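Local structure of molybdenum cofactor biosynthesis protein C 2 (Mycobacterium tuberculosis, 4FDF) at residues T34-R46 with T118-V130. The protein probably catalyses the conversion of 3',8-cyclo-7,8-dihydroguanosine 5'-triphosphate to cyclic pyranopterin monophosphate, a step of molybdenum cofactor biosynthesis. Numbering follows the deposited sequence.
Sequences TTKRTAVAAGILR and TGVEMEALTAVSV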
ATOM      1  N   THR B  34      14.599 -17.690 -14.598  1.00 73.34           N
ATOM      2  CA  THR B  34      14.348 -16.285 -14.933  1.00 72.25           C
ATOM      3  C   THR B  34      14.768 -16.003 -16.370  1.00 71.73           C
ATOM      4  O   THR B  34      15.914 -16.262 -16.752  1.00 73.87           O
ATOM      5  CB  THR B  34      15.117 -15.306 -14.009  1.00 70.27           C
ATOM      6  OG1 THR B  34      16.525 -15.478 -14.200  1.00 74.14           O
ATOM      7  CG2 THR B  34      14.775 -15.537 -12.545  1.00 68.24           C
ATOM      8  N   THR B  35      13.833 -15.487 -17.164  1.00 66.50           N
ATOM      9  CA  THR B  35      14.137 -15.046 -18.522  1.00 61.95           C
ATOM     10  C   THR B  35      13.725 -13.589 -18.694  1.00 60.44           C
ATOM     11  O   THR B  35      12.953 -13.054 -17.890  1.00 61.29           O
ATOM     12  CB  THR B  35      13.427 -15.905 -19.608  1.00 61.55           C
ATOM     13  OG1 THR B  35      12.008 -15.738 -19.512  1.00 59.69           O
ATOM     14  CG2 THR B  35      13.791 -17.389 -19.482  1.00 62.72           C
ATOM     15  N   LYS B  36      14.248 -12.957 -19.742  1.00 55.22           N
ATOM     16  CA  LYS B  36      13.862 -11.607 -20.116  1.00 53.80           C
ATOM     17  C   LYS B  36      12.521 -11.642 -20.859  1.00 53.73           C
ATOM     18  O   LYS B  36      12.416 -12.245 -21.923  1.00 57.63           O
ATOM     19  CB  LYS B  36      14.946 -10.976 -20.974  1.00 53.71           C
ATOM     20  N   ARG B  37      11.500 -11.004 -20.287  1.00 50.98           N
ATOM     21  CA  ARG B  37      10.137 -11.063 -20.828  1.00 50.16           C
ATOM     22  C   ARG B  37       9.529  -9.706 -21.170  1.00 49.04           C
ATOM     23  O   ARG B  37       9.842  -8.682 -20.550  1.00 46.50           O
ATOM     24  CB  ARG B  37       9.204 -11.788 -19.860  1.00 52.39           C
ATOM     25  CG  ARG B  37       9.722 -13.137 -19.438  1.00 58.97           C
ATOM     26  CD  ARG B  37       8.696 -13.938 -18.692  1.00 61.28           C
ATOM     27  NE  ARG B  37       9.319 -15.130 -18.121  1.00 63.85           N
ATOM     28  CZ  ARG B  37       8.735 -16.323 -18.040  1.00 64.64           C
ATOM     29  NH1 ARG B  37       7.498 -16.507 -18.492  1.00 63.64           N
ATOM     30  NH2 ARG B  37       9.398 -17.338 -17.505  1.00 66.60           N
ATOM     31  N   THR B  38       8.651  -9.715 -22.168  1.00 45.83           N
ATOM     32  CA  THR B  38       7.860  -8.543 -22.499  1.00 45.34           C
ATOM     33  C   THR B  38       6.403  -8.902 -22.795  1.00 42.51           C
ATOM     34  O   THR B  38       6.107  -9.911 -23.457  1.00 41.95           O
ATOM     35  CB  THR B  38       8.504  -7.681 -23.624  1.00 47.47           C
ATOM     36  OG1 THR B  38       7.540  -6.740 -24.127  1.00 50.14           O
ATOM     37  CG2 THR B  38       9.000  -8.543 -24.757  1.00 50.52           C
ATOM     38  N   ALA B  39       5.494  -8.079 -22.275  1.00 38.77           N
ATOM     39  CA  ALA B  39       4.077  -8.247 -22.565  1.00 38.06           C
ATOM     40  C   ALA B  39       3.456  -6.931 -22.982  1.00 36.74           C
ATOM     41  O   ALA B  39       3.828  -5.871 -22.481  1.00 37.59           O
ATOM     42  CB  ALA B  39       3.343  -8.830 -21.372  1.00 35.45           C
ATOM     43  N   VAL B  40       2.505  -7.018 -23.906  1.00 36.46           N
ATOM     44  CA  VAL B  40       1.768  -5.869 -24.394  1.00 34.17           C
ATOM     45  C   VAL B  40       0.264  -6.134 -24.276  1.00 34.54           C
ATOM     46  O   VAL B  40      -0.250  -7.178 -24.721  1.00 35.09           O
ATOM     47  CB  VAL B  40       2.137  -5.525 -25.878  1.00 34.03           C
ATOM     48  CG1 VAL B  40       1.450  -4.225 -26.334  1.00 31.78           C
ATOM     49  CG2 VAL B  40       3.648  -5.409 -26.055  1.00 33.00           C
ATOM     50  N   ALA B  41      -0.433  -5.175 -23.687  1.00 32.40           N
ATOM     51  CA  ALA B  41      -1.878  -5.242 -23.551  1.00 32.39           C
ATOM     52  C   ALA B  41      -2.482  -3.956 -24.106  1.00 31.68           C
ATOM     53  O   ALA B  41      -1.805  -2.933 -24.157  1.00 30.29           O
ATOM     54  CB  ALA B  41      -2.258  -5.421 -22.089  1.00 30.14           C
ATOM     55  N   ALA B  42      -3.752  -4.015 -24.507  1.00 33.17           N
ATOM     56  CA  ALA B  42      -4.474  -2.823 -24.975  1.00 33.82           C
ATOM     57  C   ALA B  42      -5.882  -2.740 -24.397  1.00 33.75           C
ATOM     58  O   ALA B  42      -6.375  -3.689 -23.759  1.00 32.86           O
ATOM     59  CB  ALA B  42      -4.527  -2.792 -26.506  1.00 34.64           C
ATOM     60  N   GLY B  43      -6.524  -1.595 -24.630  1.00 32.81           N
ATOM     61  CA  GLY B  43      -7.875  -1.326 -24.145  1.00 31.64           C
ATOM     62  C   GLY B  43      -8.337  -0.031 -24.774  1.00 34.13           C
ATOM     63  O   GLY B  43      -7.536   0.693 -25.374  1.00 32.77           O
ATOM     64  N   ILE B  44      -9.624   0.271 -24.645  1.00 35.01           N
ATOM     65  CA  ILE B  44     -10.199   1.416 -25.348  1.00 36.85           C
ATOM     66  C   ILE B  44     -11.260   2.130 -24.509  1.00 37.45           C
ATOM     67  O   ILE B  44     -12.143   1.499 -23.933  1.00 37.86           O
ATOM     68  CB  ILE B  44     -10.702   1.022 -26.792  1.00 37.17           C
ATOM     69  CG1 ILE B  44     -11.051   2.256 -27.628  1.00 40.01           C
ATOM     70  CG2 ILE B  44     -11.868   0.064 -26.748  1.00 40.99           C
ATOM     71  CD1 ILE B  44     -11.464   1.929 -29.064  1.00 40.79           C
ATOM     72  N   LEU B  45     -11.147   3.449 -24.421  1.00 36.26           N
ATOM     73  CA  LEU B  45     -12.200   4.243 -23.808  1.00 38.06           C
ATOM     74  C   LEU B  45     -13.117   4.802 -24.904  1.00 38.10           C
ATOM     75  O   LEU B  45     -12.667   5.557 -25.759  1.00 35.08           O
ATOM     76  CB  LEU B  45     -11.599   5.376 -22.989  1.00 38.16           C
ATOM     77  CG  LEU B  45     -12.603   6.231 -22.213  1.00 40.58           C
ATOM     78  CD1 LEU B  45     -13.070   5.517 -20.977  1.00 40.38           C
ATOM     79  CD2 LEU B  45     -12.006   7.581 -21.848  1.00 40.83           C
ATOM     80  N   ARG B  46     -14.391   4.410 -24.882  1.00 39.33           N
ATOM     81  CA  ARG B  46     -15.359   4.906 -25.869  1.00 42.21           C
ATOM     82  C   ARG B  46     -16.021   6.193 -25.370  1.00 39.54           C
ATOM     83  O   ARG B  46     -16.849   6.163 -24.465  1.00 41.29           O
ATOM     84  CB  ARG B  46     -16.422   3.847 -26.183  1.00 42.91           C
ATOM     85  CG  ARG B  46     -15.899   2.424 -26.349  1.00 45.33           C
ATOM     86  CD  ARG B  46     -15.704   2.049 -27.797  1.00 46.10           C
ATOM     87  NE  ARG B  46     -15.484   0.614 -27.949  1.00 49.32           N
ATOM     88  CZ  ARG B  46     -14.923   0.049 -29.015  1.00 50.29           C
ATOM     89  NH1 ARG B  46     -14.516   0.797 -30.039  1.00 49.89           N
ATOM     90  NH2 ARG B  46     -14.764  -1.267 -29.057  1.00 47.71           N
ATOM     91  N   THR B 118       8.072 -15.704 -14.411  1.00 55.69           N
ATOM     92  CA  THR B 118       6.752 -15.865 -15.039  1.00 54.97           C
ATOM     93  C   THR B 118       6.419 -14.650 -15.906  1.00 52.40           C
ATOM     94  O   THR B 118       7.061 -13.605 -15.781  1.00 50.64           O
ATOM     95  CB  THR B 118       5.613 -16.188 -14.001  1.00 56.39           C
ATOM     96  OG1 THR B 118       4.331 -15.954 -14.593  1.00 64.29           O
ATOM     97  CG2 THR B 118       5.719 -15.343 -12.749  1.00 54.25           C
ATOM     98  N   GLY B 119       5.431 -14.804 -16.792  1.00 52.61           N
ATOM     99  CA  GLY B 119       5.024 -13.743 -17.720  1.00 48.07           C
ATOM    100  C   GLY B 119       4.492 -12.503 -17.019  1.00 45.94           C
ATOM    101  O   GLY B 119       4.045 -12.582 -15.871  1.00 44.65           O
ATOM    102  N   VAL B 120       4.539 -11.368 -17.721  1.00 43.49           N
ATOM    103  CA  VAL B 120       4.145 -10.068 -17.162  1.00 40.40           C
ATOM    104  C   VAL B 120       2.878  -9.465 -17.793  1.00 38.32           C
ATOM    105  O   VAL B 120       2.678  -8.241 -17.772  1.00 33.89           O
ATOM    106  CB  VAL B 120       5.324  -9.029 -17.187  1.00 42.23           C
ATOM    107  CG1 VAL B 120       6.449  -9.486 -16.275  1.00 43.27           C
ATOM    108  CG2 VAL B 120       5.844  -8.775 -18.612  1.00 39.09           C
ATOM    109  N   GLU B 121       2.015 -10.334 -18.322  1.00 35.49           N
ATOM    110  CA  GLU B 121       0.774  -9.891 -18.947  1.00 35.69           C
ATOM    111  C   GLU B 121      -0.228  -9.296 -17.951  1.00 34.94           C
ATOM    112  O   GLU B 121      -1.024  -8.439 -18.325  1.00 34.86           O
ATOM    113  CB  GLU B 121       0.144 -10.991 -19.813  1.00 36.64           C
ATOM    114  CG  GLU B 121      -0.383 -12.220 -19.070  1.00 39.47           C
ATOM    115  CD  GLU B 121       0.645 -13.332 -18.893  1.00 39.80           C
ATOM    116  OE1 GLU B 121       0.226 -14.503 -18.821  1.00 42.43           O
ATOM    117  OE2 GLU B 121       1.858 -13.049 -18.803  1.00 39.85           O
ATOM    118  N   MET B 122      -0.175  -9.719 -16.691  1.00 33.16           N
ATOM    119  CA  MET B 122      -1.081  -9.171 -15.680  1.00 32.91           C
ATOM    120  C   MET B 122      -0.829  -7.699 -15.388  1.00 33.27           C
ATOM    121  O   MET B 122      -1.775  -6.899 -15.280  1.00 34.93           O
ATOM    122  CB  MET B 122      -1.053  -9.991 -14.381  1.00 34.71           C
ATOM    123  CG  MET B 122      -1.747 -11.368 -14.474  1.00 34.81           C
ATOM    124  SD  MET B 122      -3.357 -11.390 -15.330  1.00 36.76           S
ATOM    125  CE  MET B 122      -4.245 -10.052 -14.511  1.00 31.28           C
ATOM    126  N   GLU B 123       0.442  -7.343 -15.263  1.00 31.31           N
ATOM    127  CA  GLU B 123       0.819  -5.959 -15.024  1.00 32.98           C
ATOM    128  C   GLU B 123       0.482  -5.080 -16.223  1.00 31.25           C
ATOM    129  O   GLU B 123       0.006  -3.959 -16.042  1.00 30.71           O
ATOM    130  CB  GLU B 123       2.295  -5.811 -14.608  1.00 34.25           C
ATOM    131  CG  GLU B 123       3.182  -7.033 -14.814  1.00 40.86           C
ATOM    132  CD  GLU B 123       2.916  -8.185 -13.844  1.00 40.51           C
ATOM    133  OE1 GLU B 123       2.932  -7.974 -12.610  1.00 44.92           O
ATOM    134  OE2 GLU B 123       2.704  -9.313 -14.327  1.00 40.35           O
ATOM    135  N   ALA B 124       0.713  -5.592 -17.433  1.00 28.53           N
ATOM    136  CA  ALA B 124       0.306  -4.883 -18.638  1.00 29.09           C
ATOM    137  C   ALA B 124      -1.204  -4.607 -18.653  1.00 28.55           C
ATOM    138  O   ALA B 124      -1.626  -3.478 -18.942  1.00 29.27           O
ATOM    139  CB  ALA B 124       0.733  -5.647 -19.897  1.00 29.45           C
ATOM    140  N   LEU B 125      -2.005  -5.626 -18.341  1.00 28.65           N
ATOM    141  CA  LEU B 125      -3.469  -5.483 -18.275  1.00 30.26           C
ATOM    142  C   LEU B 125      -3.931  -4.526 -17.163  1.00 29.89           C
ATOM    143  O   LEU B 125      -4.875  -3.750 -17.351  1.00 30.80           O
ATOM    144  CB  LEU B 125      -4.127  -6.850 -18.079  1.00 28.38           C
ATOM    145  CG  LEU B 125      -4.073  -7.821 -19.253  1.00 30.42           C
ATOM    146  CD1 LEU B 125      -4.354  -9.237 -18.750  1.00 30.64           C
ATOM    147  CD2 LEU B 125      -5.039  -7.433 -20.371  1.00 28.96           C
ATOM    148  N   THR B 126      -3.259  -4.590 -16.017  1.00 28.60           N
ATOM    149  CA  THR B 126      -3.551  -3.733 -14.864  1.00 29.51           C
ATOM    150  C   THR B 126      -3.293  -2.245 -15.183  1.00 30.50           C
ATOM    151  O   THR B 126      -4.119  -1.368 -14.869  1.00 30.74           O
ATOM    152  CB  THR B 126      -2.744  -4.225 -13.632  1.00 29.16           C
ATOM    153  OG1 THR B 126      -3.189  -5.545 -13.277  1.00 32.60           O
ATOM    154  CG2 THR B 126      -2.904  -3.315 -12.443  1.00 30.72           C
ATOM    155  N   ALA B 127      -2.152  -1.981 -15.821  1.00 29.44           N
ATOM    156  CA  ALA B 127      -1.781  -0.645 -16.292  1.00 30.47           C
ATOM    157  C   ALA B 127      -2.811  -0.088 -17.269  1.00 30.40           C
ATOM    158  O   ALA B 127      -3.300   1.024 -17.102  1.00 31.92           O
ATOM    159  CB  ALA B 127      -0.392  -0.682 -16.943  1.00 32.27           C
ATOM    160  N   VAL B 128      -3.169  -0.878 -18.274  1.00 31.47           N
ATOM    161  CA  VAL B 128      -4.192  -0.476 -19.233  1.00 31.36           C
ATOM    162  C   VAL B 128      -5.476  -0.184 -18.472  1.00 32.45           C
ATOM    163  O   VAL B 128      -6.140   0.833 -18.674  1.00 33.79           O
ATOM    164  CB  VAL B 128      -4.432  -1.588 -20.285  1.00 33.71           C
ATOM    165  CG1 VAL B 128      -5.796  -1.414 -20.991  1.00 33.61           C
ATOM    166  CG2 VAL B 128      -3.304  -1.612 -21.307  1.00 30.53           C
ATOM    167  N   SER B 129      -5.786  -1.073 -17.548  1.00 31.19           N
ATOM    168  CA  SER B 129      -7.000  -0.985 -16.790  1.00 29.61           C
ATOM    169  C   SER B 129      -7.063   0.263 -15.932  1.00 31.84           C
ATOM    170  O   SER B 129      -8.059   1.004 -15.982  1.00 31.30           O
ATOM    171  CB  SER B 129      -7.110  -2.230 -15.940  1.00 26.65           C
ATOM    172  OG  SER B 129      -8.391  -2.284 -15.344  1.00 27.98           O
ATOM    173  N   VAL B 130      -6.003   0.532 -15.166  1.00 32.64           N
ATOM    174  CA  VAL B 130      -6.018   1.704 -14.285  1.00 31.03           C
ATOM    175  C   VAL B 130      -5.905   3.018 -15.074  1.00 33.10           C
ATOM    176  O   VAL B 130      -6.484   4.036 -14.678  1.00 34.70           O
ATOM    177  CB  VAL B 130      -4.985   1.591 -13.127  1.00 30.15           C
ATOM    178  CG1 VAL B 130      -4.906   2.892 -12.323  1.00 29.26           C
ATOM    179  CG2 VAL B 130      -5.373   0.421 -12.184  1.00 27.86           C
TER
HETATM  180  O   HOH W   1       5.417 -11.739 -20.601  1.00 43.17           O
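Helix 121-130 runs along strand 35-46 in nearly the same direction, the axes 31° apart and 7.1 Å at closest approach, with Ala39 facing Glu121 and Ala41 facing Ala124. Small residues make this closeness possible. Ala41 CB meets the methyl of Ala124 (CB to CB 3.7 Å), while Leu125 brings CD2 alongside it and Val128 adds CG2. Two residues earlier in the strand, Ala39 CB rests on the N-cap residue Val120, 3.7 Å from its CG2, and on Glu121 N at the start of the helix. Val128 spreads its two methyls along the strand backbone: CG2 lies 3.5 Å from Ala41 O, and CG1, anti to the backbone N (chi1 160°), reaches Ala42 O. Near the start of the strand Arg37, its chain extended from CG to NE, has Thr118 C over one face of its guanidinium, offset toward the rim; NH1 and Gly119 N, both donors, come within 3.2 Å without bonding. A water accepts from Val120 N and donates weakly to Thr38 O. Met122, turned away from the strand, and Glu123 touch Thr80 of helix 65-83, while Leu125 also packs on Tyr136 of the second subunit. The arrangement is helix-on-sheet packing of the ferredoxin-like fold of MoaC, and it sets the helix that carries Met122 and Glu123, predicted substrate-binding residues, against the central strand of the antiparallel sheet.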